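Local coordinates for papain-like protease (Human betacoronavirus 2c EMC/2012, PDB 4RNA), which probably cleaves the viral polyprotein as a papain-like cysteine protease and, as in related coronaviruses, removes ubiquitin and ISG15 from host proteins, at residues Glu72-Val77 and Met155-Cys160; Thr121-Lys126 and Lys141-Asp146; Cys209-Val214 and Glu218-Arg223; Val270-Gly273 and Gly279-Val282; His283-Gly288 and Leu292-Gly297. One frame throughout, in Å; residues are numbered along the deposited sequence.

Contact 1: Glu72-Val77 and Met155-Cys160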
# COMPACT_ATOMS: atom_id res chain seq x y z
N GLU A 72 6.55 -14.92 10.06
CA GLU A 72 7.94 -14.88 10.47
C GLU A 72 8.87 -14.44 9.33
O GLU A 72 9.83 -13.78 9.56
CB GLU A 72 8.38 -16.22 11.04
CG GLU A 72 7.82 -16.50 12.42
CD GLU A 72 8.09 -17.92 12.88
OE1 GLU A 72 8.83 -18.68 12.20
OE2 GLU A 72 7.54 -18.32 13.94
N LEU A 73 8.57 -14.79 8.09
CA LEU A 73 9.45 -14.48 7.01
C LEU A 73 9.08 -13.11 6.36
O LEU A 73 9.94 -12.34 5.97
CB LEU A 73 9.36 -15.59 5.98
CG LEU A 73 9.98 -15.37 4.59
CD1 LEU A 73 11.48 -15.13 4.64
CD2 LEU A 73 9.69 -16.58 3.69
N TYR A 74 7.80 -12.84 6.25
CA TYR A 74 7.32 -11.67 5.58
C TYR A 74 6.76 -10.60 6.44
O TYR A 74 6.47 -9.53 5.92
CB TYR A 74 6.25 -12.06 4.58
CG TYR A 74 6.78 -12.93 3.48
CD1 TYR A 74 7.64 -12.41 2.51
CD2 TYR A 74 6.42 -14.30 3.39
CE1 TYR A 74 8.13 -13.22 1.54
CE2 TYR A 74 6.89 -15.10 2.37
CZ TYR A 74 7.74 -14.55 1.44
OH TYR A 74 8.26 -15.29 0.38
N GLY A 75 6.65 -10.80 7.74
CA GLY A 75 5.85 -9.86 8.51
C GLY A 75 4.35 -10.00 8.31
O GLY A 75 3.90 -10.87 7.55
N PRO A 76 3.53 -9.13 8.95
CA PRO A 76 2.08 -9.21 8.69
C PRO A 76 1.79 -8.62 7.30
O PRO A 76 2.25 -7.52 6.94
CB PRO A 76 1.47 -8.36 9.82
CG PRO A 76 2.54 -7.38 10.20
CD PRO A 76 3.88 -8.05 9.91
N VAL A 77 1.12 -9.39 6.48
CA VAL A 77 0.88 -8.96 5.11
C VAL A 77 -0.58 -9.25 4.93
O VAL A 77 -1.11 -9.99 5.75
CB VAL A 77 1.73 -9.76 4.15
CG1 VAL A 77 3.17 -9.27 4.24
CG2 VAL A 77 1.63 -11.28 4.46
N MET A 155 7.86 -4.09 -4.92
CA MET A 155 6.58 -3.93 -5.59
C MET A 155 5.37 -4.53 -4.80
O MET A 155 4.27 -3.90 -4.74
CB MET A 155 6.68 -4.53 -7.00
CG MET A 155 7.53 -3.66 -7.87
SD MET A 155 7.68 -4.44 -9.47
CE MET A 155 6.26 -3.70 -10.28
N ALA A 156 5.57 -5.69 -4.16
CA ALA A 156 4.51 -6.36 -3.41
C ALA A 156 4.17 -5.57 -2.17
O ALA A 156 2.99 -5.19 -1.96
CB ALA A 156 4.88 -7.83 -3.10
N TYR A 157 5.21 -5.24 -1.39
CA TYR A 157 5.01 -4.43 -0.19
C TYR A 157 4.50 -3.01 -0.55
O TYR A 157 3.75 -2.42 0.21
CB TYR A 157 6.32 -4.31 0.59
CG TYR A 157 6.67 -5.54 1.40
CD1 TYR A 157 5.84 -5.97 2.47
CD2 TYR A 157 7.81 -6.27 1.10
CE1 TYR A 157 6.15 -7.12 3.20
CE2 TYR A 157 8.13 -7.45 1.81
CZ TYR A 157 7.32 -7.85 2.87
OH TYR A 157 7.64 -8.96 3.57
N GLY A 158 4.83 -2.51 -1.75
CA GLY A 158 4.49 -1.13 -2.15
C GLY A 158 3.14 -1.03 -2.88
O GLY A 158 2.63 0.05 -3.16
N ASN A 159 2.56 -2.19 -3.16
CA ASN A 159 1.31 -2.33 -3.82
C ASN A 159 1.39 -1.73 -5.16
O ASN A 159 0.45 -1.06 -5.55
CB ASN A 159 0.20 -1.64 -3.03
CG ASN A 159 -0.11 -2.36 -1.76
OD1 ASN A 159 -0.29 -3.56 -1.76
ND2 ASN A 159 -0.16 -1.63 -0.66
N CYS A 160 2.51 -1.96 -5.84
CA CYS A 160 2.70 -1.53 -7.22
C CYS A 160 2.04 -2.53 -8.14
O CYS A 160 2.06 -3.75 -7.90
CB CYS A 160 4.21 -1.36 -7.56
SG CYS A 160 5.05 -0.43 -6.23

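Contact 2: Thr121-Lys126 and Lys141-Asp146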
# COMPACT_ATOMS: atom_id res chain seq x y z
N THR A 121 18.71 4.82 -5.05
CA THR A 121 18.80 5.64 -3.85
C THR A 121 19.09 4.70 -2.67
O THR A 121 20.01 5.00 -1.83
CB THR A 121 17.50 6.43 -3.59
OG1 THR A 121 17.27 7.35 -4.62
CG2 THR A 121 17.61 7.26 -2.24
N LEU A 122 18.35 3.58 -2.58
CA LEU A 122 18.58 2.65 -1.40
C LEU A 122 19.99 2.08 -1.45
O LEU A 122 20.60 1.80 -0.45
CB LEU A 122 17.60 1.42 -1.43
CG LEU A 122 16.11 1.72 -1.20
CD1 LEU A 122 15.32 0.45 -1.57
CD2 LEU A 122 15.95 2.12 0.30
N ASP A 123 20.52 1.87 -2.64
CA ASP A 123 21.89 1.40 -2.79
C ASP A 123 22.99 2.32 -2.17
O ASP A 123 24.12 1.84 -1.96
CB ASP A 123 22.23 1.13 -4.27
CG ASP A 123 21.68 -0.25 -4.78
OD1 ASP A 123 21.34 -1.11 -3.94
OD2 ASP A 123 21.61 -0.44 -6.05
N LEU A 124 22.67 3.59 -1.86
CA LEU A 124 23.67 4.51 -1.35
C LEU A 124 23.59 4.50 0.16
O LEU A 124 24.40 5.13 0.79
CB LEU A 124 23.42 5.94 -1.83
CG LEU A 124 23.67 6.00 -3.37
CD1 LEU A 124 23.32 7.38 -3.95
CD2 LEU A 124 25.12 5.62 -3.64
N LEU A 125 22.60 3.83 0.73
CA LEU A 125 22.43 4.01 2.22
C LEU A 125 23.27 3.09 3.12
O LEU A 125 23.24 1.85 2.95
CB LEU A 125 20.94 3.83 2.63
CG LEU A 125 19.91 4.80 1.99
CD1 LEU A 125 18.44 4.43 2.17
CD2 LEU A 125 20.22 6.30 2.20
N LYS A 126 23.92 3.66 4.16
CA LYS A 126 24.81 2.85 4.92
C LYS A 126 24.08 2.55 6.21
O LYS A 126 23.14 3.28 6.61
CB LYS A 126 26.14 3.61 5.18
CG LYS A 126 26.99 3.83 3.91
CD LYS A 126 27.24 2.53 3.09
CE LYS A 126 27.16 2.75 1.57
NZ LYS A 126 26.99 1.51 0.76
N LYS A 141 20.89 -10.56 -1.67
CA LYS A 141 20.99 -11.17 -3.00
C LYS A 141 21.12 -10.06 -4.03
O LYS A 141 21.85 -10.23 -5.05
CB LYS A 141 19.75 -12.03 -3.36
CG LYS A 141 19.62 -13.33 -2.60
CD LYS A 141 18.98 -14.35 -3.52
CE LYS A 141 17.48 -14.25 -3.49
NZ LYS A 141 16.87 -15.10 -4.57
N HIS A 142 20.36 -8.96 -3.83
CA HIS A 142 20.42 -7.84 -4.75
C HIS A 142 21.84 -7.28 -4.71
O HIS A 142 22.43 -7.00 -5.72
CB HIS A 142 19.36 -6.74 -4.37
CG HIS A 142 19.68 -5.34 -4.93
ND1 HIS A 142 19.52 -5.02 -6.24
CD2 HIS A 142 20.20 -4.20 -4.30
CE1 HIS A 142 19.91 -3.75 -6.44
NE2 HIS A 142 20.33 -3.25 -5.25
N LYS A 143 22.40 -7.12 -3.53
CA LYS A 143 23.78 -6.54 -3.42
C LYS A 143 24.77 -7.45 -4.15
O LYS A 143 25.74 -6.98 -4.72
CB LYS A 143 24.24 -6.41 -1.97
CG LYS A 143 23.58 -5.33 -1.12
CD LYS A 143 23.71 -3.94 -1.73
CE LYS A 143 23.45 -2.86 -0.69
NZ LYS A 143 23.71 -1.52 -1.29
N GLY A 144 24.53 -8.76 -4.07
CA GLY A 144 25.31 -9.78 -4.77
C GLY A 144 25.02 -9.88 -6.24
O GLY A 144 25.56 -10.75 -6.92
N GLY A 145 24.17 -9.04 -6.79
CA GLY A 145 23.95 -9.13 -8.27
C GLY A 145 22.74 -9.90 -8.73
O GLY A 145 22.54 -10.11 -9.93
N ASP A 146 21.85 -10.26 -7.80
CA ASP A 146 20.64 -11.03 -8.17
C ASP A 146 19.40 -10.26 -7.62
O ASP A 146 19.05 -10.37 -6.48
CB ASP A 146 20.77 -12.43 -7.55
CG ASP A 146 19.54 -13.30 -7.76
OD1 ASP A 146 18.70 -13.05 -8.65
OD2 ASP A 146 19.43 -14.29 -7.00
O HOH W 1 22.39 0.25 0.89

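Contact 3: Cys209-Val214 and Glu218-Arg223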
# COMPACT_ATOMS: atom_id res chain seq x y z
N CYS A 209 16.49 10.38 10.08
CA CYS A 209 17.31 10.46 8.89
C CYS A 209 16.53 10.77 7.68
O CYS A 209 17.14 10.76 6.63
CB CYS A 209 18.09 9.16 8.57
SG CYS A 209 19.10 8.49 9.91
N CYS A 210 15.21 10.91 7.82
CA CYS A 210 14.33 11.20 6.63
C CYS A 210 13.45 12.39 6.99
O CYS A 210 12.94 12.47 8.13
CB CYS A 210 13.40 10.01 6.31
SG CYS A 210 14.35 8.50 6.07
N TYR A 211 13.19 13.28 6.03
CA TYR A 211 12.32 14.38 6.34
C TYR A 211 11.65 14.75 5.06
O TYR A 211 12.31 14.79 4.07
CB TYR A 211 13.15 15.56 6.88
CG TYR A 211 12.28 16.72 7.31
CD1 TYR A 211 11.88 17.71 6.41
CD2 TYR A 211 11.76 16.79 8.64
CE1 TYR A 211 11.06 18.77 6.83
CE2 TYR A 211 10.94 17.84 9.03
CZ TYR A 211 10.60 18.83 8.13
OH TYR A 211 9.79 19.87 8.53
N VAL A 212 10.34 14.93 5.11
CA VAL A 212 9.57 15.36 3.99
C VAL A 212 9.10 16.78 4.16
O VAL A 212 8.46 17.10 5.13
CB VAL A 212 8.40 14.39 3.72
CG1 VAL A 212 7.53 14.94 2.59
CG2 VAL A 212 9.01 13.00 3.36
N GLY A 213 9.33 17.61 3.13
CA GLY A 213 8.90 18.99 3.13
C GLY A 213 10.00 20.01 2.91
O GLY A 213 9.67 21.18 2.68
N VAL A 214 11.29 19.60 3.00
CA VAL A 214 12.42 20.50 2.56
C VAL A 214 13.34 19.60 1.76
O VAL A 214 13.27 18.34 1.87
CB VAL A 214 13.22 21.28 3.68
CG1 VAL A 214 12.36 22.34 4.43
CG2 VAL A 214 13.91 20.31 4.64
N GLU A 218 20.14 23.67 4.79
CA GLU A 218 19.82 25.10 5.12
C GLU A 218 18.35 25.28 5.41
O GLU A 218 18.03 25.86 6.43
CB GLU A 218 20.17 26.07 4.00
CG GLU A 218 21.65 26.21 3.79
CD GLU A 218 22.10 25.46 2.55
OE1 GLU A 218 23.03 25.96 1.86
OE2 GLU A 218 21.52 24.38 2.26
N ASP A 219 17.46 24.81 4.52
CA ASP A 219 15.99 24.90 4.79
C ASP A 219 15.60 24.10 5.98
O ASP A 219 14.78 24.58 6.79
CB ASP A 219 15.15 24.57 3.58
CG ASP A 219 15.36 25.60 2.45
OD1 ASP A 219 15.52 26.79 2.81
OD2 ASP A 219 15.37 25.25 1.23
N LEU A 220 16.21 22.94 6.16
CA LEU A 220 15.83 22.08 7.27
C LEU A 220 16.10 22.74 8.58
O LEU A 220 15.36 22.53 9.57
CB LEU A 220 16.59 20.74 7.24
CG LEU A 220 16.22 19.74 8.28
CD1 LEU A 220 14.82 19.10 8.09
CD2 LEU A 220 17.35 18.69 8.41
N ARG A 221 17.19 23.51 8.62
CA ARG A 221 17.71 24.07 9.88
C ARG A 221 17.16 25.49 10.17
O ARG A 221 17.42 26.10 11.21
CB ARG A 221 19.24 24.11 9.80
CG ARG A 221 19.90 22.74 9.90
CD ARG A 221 21.38 22.91 9.56
NE ARG A 221 22.11 21.64 9.70
CZ ARG A 221 23.44 21.49 9.65
NH1 ARG A 221 24.22 22.54 9.49
NH2 ARG A 221 23.98 20.28 9.75
N ALA A 222 16.46 26.03 9.21
CA ALA A 222 15.95 27.42 9.36
C ALA A 222 14.86 27.52 10.45
O ALA A 222 14.17 26.54 10.74
CB ALA A 222 15.38 27.95 8.03
N ARG A 223 14.64 28.73 10.94
CA ARG A 223 13.63 29.00 11.96
C ARG A 223 12.29 29.26 11.27
O ARG A 223 12.24 29.99 10.28
CB ARG A 223 14.03 30.22 12.83
CG ARG A 223 13.09 30.48 14.02
CD ARG A 223 13.48 31.71 14.88
NE ARG A 223 13.29 32.97 14.15
CZ ARG A 223 14.26 33.83 13.84
NH1 ARG A 223 15.51 33.60 14.24
NH2 ARG A 223 13.99 34.93 13.17

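Contact 4: Val270-Gly273 and Gly279-Val282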
# COMPACT_ATOMS: atom_id res chain seq x y z
N VAL A 270 14.92 13.07 -9.74
CA VAL A 270 14.30 14.16 -10.48
C VAL A 270 13.04 13.55 -11.07
O VAL A 270 13.05 12.36 -11.45
CB VAL A 270 15.25 14.67 -11.62
CG1 VAL A 270 14.49 15.44 -12.66
CG2 VAL A 270 16.38 15.52 -11.05
N PHE A 271 11.93 14.30 -11.08
CA PHE A 271 10.76 13.86 -11.82
C PHE A 271 10.53 14.83 -12.97
O PHE A 271 10.48 16.03 -12.74
CB PHE A 271 9.55 13.79 -10.90
CG PHE A 271 8.26 13.32 -11.56
CD1 PHE A 271 8.07 11.97 -11.90
CD2 PHE A 271 7.23 14.20 -11.80
CE1 PHE A 271 6.88 11.54 -12.49
CE2 PHE A 271 6.04 13.77 -12.39
CZ PHE A 271 5.87 12.44 -12.71
N GLN A 272 10.38 14.28 -14.18
CA GLN A 272 10.25 15.03 -15.45
C GLN A 272 8.86 14.94 -16.05
O GLN A 272 8.34 13.83 -16.23
CB GLN A 272 11.23 14.49 -16.50
CG GLN A 272 12.68 14.92 -16.29
CD GLN A 272 13.71 14.09 -17.07
OE1 GLN A 272 13.39 13.11 -17.75
NE2 GLN A 272 14.98 14.50 -16.97
N GLY A 273 8.28 16.12 -16.32
CA GLY A 273 7.01 16.32 -17.04
C GLY A 273 5.67 16.03 -16.36
O GLY A 273 4.96 15.12 -16.78
N GLY A 279 4.67 11.92 -16.43
CA GLY A 279 6.15 11.94 -16.23
C GLY A 279 7.14 10.77 -16.13
O GLY A 279 6.81 9.64 -16.44
N HIS A 280 8.36 11.07 -15.67
CA HIS A 280 9.49 10.16 -15.77
C HIS A 280 10.54 10.45 -14.72
O HIS A 280 10.89 11.61 -14.49
CB HIS A 280 10.04 10.35 -17.17
CG HIS A 280 11.24 9.55 -17.45
ND1 HIS A 280 11.30 8.23 -17.21
CD2 HIS A 280 12.48 9.93 -17.94
CE1 HIS A 280 12.52 7.78 -17.53
NE2 HIS A 280 13.24 8.83 -17.99
N TYR A 281 11.04 9.41 -14.04
CA TYR A 281 11.99 9.61 -12.95
C TYR A 281 13.40 9.42 -13.45
O TYR A 281 13.64 8.54 -14.26
CB TYR A 281 11.76 8.63 -11.76
CG TYR A 281 10.56 8.98 -10.90
CD1 TYR A 281 10.70 9.83 -9.80
CD2 TYR A 281 9.31 8.44 -11.16
CE1 TYR A 281 9.62 10.14 -8.98
CE2 TYR A 281 8.22 8.75 -10.37
CZ TYR A 281 8.38 9.60 -9.27
OH TYR A 281 7.32 9.93 -8.45
N VAL A 282 14.34 10.21 -12.93
CA VAL A 282 15.74 10.06 -13.24
C VAL A 282 16.53 10.13 -11.94
O VAL A 282 16.25 10.98 -11.05
CB VAL A 282 16.17 11.18 -14.23
CG1 VAL A 282 17.65 11.07 -14.64
CG2 VAL A 282 15.28 11.14 -15.47

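Contact 5: His283-Gly288 and Leu292-Gly297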
# COMPACT_ATOMS: atom_id res chain seq x y z
N HIS A 283 17.52 9.26 -11.80
CA HIS A 283 18.32 9.24 -10.58
C HIS A 283 19.65 9.91 -10.89
O HIS A 283 20.26 9.59 -11.92
CB HIS A 283 18.58 7.81 -10.10
CG HIS A 283 19.47 7.74 -8.86
ND1 HIS A 283 19.02 8.03 -7.67
CD2 HIS A 283 20.82 7.40 -8.71
CE1 HIS A 283 19.98 7.88 -6.73
NE2 HIS A 283 21.10 7.49 -7.36
N ALA A 284 20.12 10.80 -10.01
CA ALA A 284 21.35 11.54 -10.29
C ALA A 284 22.34 11.30 -9.17
O ALA A 284 21.98 11.21 -7.96
CB ALA A 284 21.08 13.06 -10.47
N ARG A 285 23.60 11.13 -9.56
CA ARG A 285 24.68 11.03 -8.53
C ARG A 285 25.79 12.04 -8.78
O ARG A 285 26.00 12.42 -9.93
CB ARG A 285 25.31 9.65 -8.53
CG ARG A 285 24.27 8.55 -8.49
CD ARG A 285 24.82 7.47 -7.67
NE ARG A 285 23.82 6.47 -7.35
CZ ARG A 285 24.18 5.21 -7.10
NH1 ARG A 285 25.47 4.89 -7.22
NH2 ARG A 285 23.28 4.29 -6.79
N LEU A 286 26.45 12.48 -7.72
CA LEU A 286 27.55 13.42 -7.83
C LEU A 286 28.87 12.72 -7.67
O LEU A 286 29.23 12.26 -6.57
CB LEU A 286 27.48 14.48 -6.74
CG LEU A 286 26.26 15.44 -6.66
CD1 LEU A 286 26.76 16.82 -6.29
CD2 LEU A 286 25.35 15.52 -7.88
N LYS A 287 29.64 12.69 -8.74
CA LYS A 287 30.90 11.99 -8.70
C LYS A 287 31.85 12.64 -9.66
O LYS A 287 31.44 12.94 -10.77
CB LYS A 287 30.65 10.56 -9.18
CG LYS A 287 31.64 9.56 -8.64
CD LYS A 287 30.97 8.22 -8.31
CE LYS A 287 30.47 7.50 -9.55
NZ LYS A 287 30.28 6.06 -9.18
N GLY A 288 33.11 12.76 -9.27
CA GLY A 288 34.16 13.30 -10.16
C GLY A 288 33.87 14.73 -10.60
O GLY A 288 34.07 15.11 -11.76
N LEU A 292 26.03 12.82 -12.56
CA LEU A 292 25.71 11.67 -13.43
C LEU A 292 24.22 11.39 -13.38
O LEU A 292 23.68 11.16 -12.30
CB LEU A 292 26.47 10.41 -13.00
CG LEU A 292 27.94 10.41 -12.54
CD1 LEU A 292 28.49 9.00 -12.65
CD2 LEU A 292 28.79 11.39 -13.31
N LYS A 293 23.58 11.44 -14.53
CA LYS A 293 22.13 11.28 -14.65
C LYS A 293 21.86 9.89 -15.19
O LYS A 293 22.20 9.57 -16.34
CB LYS A 293 21.53 12.30 -15.64
CG LYS A 293 21.91 13.75 -15.35
CD LYS A 293 22.27 14.50 -16.65
CE LYS A 293 21.09 15.19 -17.30
NZ LYS A 293 21.61 16.28 -18.20
N PHE A 294 21.25 9.05 -14.35
CA PHE A 294 20.99 7.67 -14.67
C PHE A 294 19.54 7.55 -15.03
O PHE A 294 18.63 7.47 -14.15
CB PHE A 294 21.33 6.80 -13.48
CG PHE A 294 22.79 6.69 -13.20
CD1 PHE A 294 23.56 5.74 -13.87
CD2 PHE A 294 23.40 7.48 -12.23
CE1 PHE A 294 24.92 5.62 -13.62
CE2 PHE A 294 24.75 7.36 -11.97
CZ PHE A 294 25.52 6.41 -12.65
N ASP A 295 19.29 7.60 -16.31
CA ASP A 295 17.95 7.58 -16.77
C ASP A 295 17.66 6.16 -17.25
O ASP A 295 17.86 5.82 -18.44
CB ASP A 295 17.74 8.59 -17.89
CG ASP A 295 16.33 8.53 -18.46
OD1 ASP A 295 15.53 7.71 -17.95
OD2 ASP A 295 16.02 9.26 -19.42
N SER A 296 17.20 5.34 -16.30
CA SER A 296 16.83 3.94 -16.56
C SER A 296 17.81 3.13 -17.44
O SER A 296 17.44 2.63 -18.51
CB SER A 296 15.38 3.88 -17.09
OG SER A 296 14.45 4.25 -16.07
N GLY A 297 19.06 3.00 -16.97
CA GLY A 297 20.04 2.18 -17.67
C GLY A 297 20.68 2.95 -18.83
O GLY A 297 21.12 2.35 -19.80

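Contact 1: Glu72-Val77 and Met155-Cys160
Tyr74, in the last turn of helix 64-74, meets Tyr157 in two ways, through its backbone and through its ring. Just before it, Leu73 places CG over the centre of one face of the Tyr74 ring. The phenol Tyr157 OH donates a hydrogen bond of 2.7 Å to Tyr74 O. It reaches this oxygen from the side, with a C=O...OH angle of 117° and the donor tilted 18° from the carbonyl plane. Tyr74 O, for its part, lies near the plane of the Tyr157 ring, at its edge. The same hydroxyl, Tyr157 OH, also lies at the edge of the Tyr74 ring, 3.6 Å from Tyr74 CD1, and 3.5 Å from Tyr74 CB; the two side chains cross at about a right angle. At Gly75 the chain leaves the helix with positive phi and turns through Pro76. This turn brings Val77 back toward the second segment. Its CG1, set anti to the carbonyl carbon (chi1 -75°), packs obliquely against Tyr157, with Val77 CG1 3.8 Å from Tyr157 CE1. The tyrosine thus pairs a polar grip at its oxygen with an apolar contact along its ring. Tyr157 stands near the end of helix 148-158, which closes with a Schellman motif at Asn159. Phe81, at the start of helix 81-92, brings its ring against both tyrosines, and helix 133-143 adds Ala134 beside Tyr74 and Leu135 beside Tyr157, so the contact joins two helix ends within the helical thumb.

Contact 2: Thr121-Lys126 and Lys141-Asp146
Asp123 and His142 form the tight centre of this contact, their side chains approaching from opposite directions with carboxylate and imidazole nearly coplanar (12° apart). His142 NE2 donates at 2.7 Å to the syn lone pair of Asp123 OD1, and the oxygen lies in the plane of the imidazole; the bond is somewhat bent, with an N-H...O angle of 148°. A weak second bond runs from His142 NE2 to Asp123 OD2 at 3.2 Å. The far ring nitrogen, His142 ND1, is bonded to Ser147 OG, so both ends of the imidazole are held and its rotation is fixed. Asp123 OD2 also forms a salt bridge with Arg104, and this positive neighbour probably favours the ionised carboxylate.

The looser side belongs to Lys143, which is partly exposed. Its chain bends at chi2 (-57°) and then runs extended, bringing Lys143 NZ to 3.6 Å from Asp123 OD1 in a salt bridge. A water accepts from Lys143 NZ at 3.1 Å and donates to Leu122 O and Leu125 O, each 2.7 Å away, which links the lysine to the backbone of the opposite segment. Lys126 NZ lies 4.9 Å from Lys143 NZ, a like-charge neighbour whose effect the carboxylate and water may soften. The arrangement is a His-carboxylate hydrogen bond between two helix ends of the thumb: a type I turn spans Leu122 to Leu125, and a Schellman motif at Gly145 finishes helix 133-143.

Contact 3: Cys209-Val214 and Glu218-Arg223
Val214 and Leu220 bring their CA atoms to 6.0 Å where the chain, having left strand 210-212 through Gly213, turns back into helix 217-221; no hydrogen bond crosses between the two segments. Tyr211 and Leu220 make the contact at the strand. The ring leaves its strand with CG anti to the backbone N (chi1 -176°), and Leu220 CD1 comes down on one face of it. The methyl stands 3.5 Å above the plane, offset toward the rim, and nearest to Tyr211 CG at 3.6 Å. This is a CH-pi contact, with Leu220 CD1 3.7 Å from the Tyr211 ring centroid and 15° off the ring normal. The edge of the same ring meets the backbone N of Val214.

The strand-loop-helix unit stands where the palm passes into the fingers. Strand 210-212 pairs in parallel with strand 245-250 of the palm sheet, while Leu220 also packs on Leu238 and His241 of strand 233-242, which belongs to the finger sheet. Early in the helix, Asp219 N is hydrogen-bonded to Thr216 OG1.

Val214 packs against the helix with both its methyls, which part company at CB. CG1 lies 3.7 Å from Asp219 CB, whereas CG2 turns to the next residue, 3.7 Å from Leu220 CA and 3.8 Å from Leu220 CB, across that side chain at about a right angle. The side chain of Tyr211 comes, at its nearest atoms, to about 3 Å from a bound phosphate ion, probably from the crystallisation liquor, and its hydroxyl makes a weak hydrogen bond to Asn61 of the second subunit.

Contact 4: Val270-Gly273 and Gly279-Val282
Phe271 leans over Tyr281 from its first side-chain atom onward. Its CB is 4.1 Å from Tyr281 CE1, and the torsion that sets CG anti to the backbone N (chi1 -179°) swings the ring across the neighbouring strand. Phe271 CD1 then stands 3.5 Å above the centre of the Tyr281 ring and 3.6 Å from Tyr281 CZ. Farther out, Phe271 CE1 lies 3.5 Å from His280 N, and at the tip Phe271 CZ rests 3.6 Å from Gly279 CA. The edge of the phenylalanine thus faces the tyrosine in an edge-to-face pair, with ring centroids 4.8 Å apart and planes inclined at 54°.

These residues sit on a beta hairpin of strands 267-272 and 280-287 within the palm sheet, where strand 267-272 also pairs with strand 304-315. Val270 and Val282 exchange both backbone hydrogen bonds, and Gln272 N donates to His280 O; the return bond from His280 N is weak and its acceptor less surely placed. The connection between Gly273 and Gly279 probably corresponds to the flexible loop beside the substrate cleft of related coronavirus proteases.

On the other face of the sheet, Gln272 runs beside His280, pointing the same way. Gln272 OE1 reaches the edge of the imidazole, 3.3 Å from His280 CD2, with amide and ring planes 48° apart, and also touches Val282 CG2. His280 NE2 is hydrogen-bonded to Asp295 OD1, a pairing consistent with the His-Asp part of a papain-like triad.

Contact 5: His283-Gly288 and Leu292-Gly297
His283 and Phe294 form one hydrogen-bonded pair of the antiparallel hairpin made by strands 280-287 and 290-294 of the palm sheet. Phe294 N donates to His283 O at 2.7 Å; the return bond, His283 N to Phe294 O, is longer at 3.2 Å and enters 37° out of the carbonyl plane. Arg285 and Leu292 make the next such pair, with Arg285 N to Leu292 O and Leu292 N to Arg285 O both 2.7 Å. Between the two, Ala284 faces Lys293 in a non-hydrogen-bonded pair.

On the face carrying His283 and Arg285, Phe294 meets the arginine stem at about a right angle: Arg285 CG lies 3.7 Å from Phe294 CE2, with guanidinium and ring planes 60° apart. Toward the turn that joins the strands, Lys287 CE rests obliquely against Leu292 CD1, 4.0 Å away.

Farther out, Asn269 OD1 holds His283 ND1 and Met120 O receives Arg285 NH2, so both polar groups are tied to neighbouring parts of the fold. The two also bind each other: Arg285 NE donates to His283 NE2 at 2.9 Å and 170°, in the plane of both flat groups.

From the N terminus, contact 1 opens at the end of helix 64-74 and closes its long loop at helix 148-158, spanning much of the thumb. Contact 2 falls within that loop, joining the ends of helices 115-122 and 133-143. Contacts 3, 4 and 5 then follow in series, each closing a short loop: first at the junction of palm and fingers, then in two successive palm hairpins that share strand 280-287. None of the five cross along the chain. Contact 2 also touches contact 5, where Thr121 and Leu124 pack on His283 and Arg285, which sets thumb against palm. Contacts 1 and 3, with centres about 30 Å apart, both touch the second subunit.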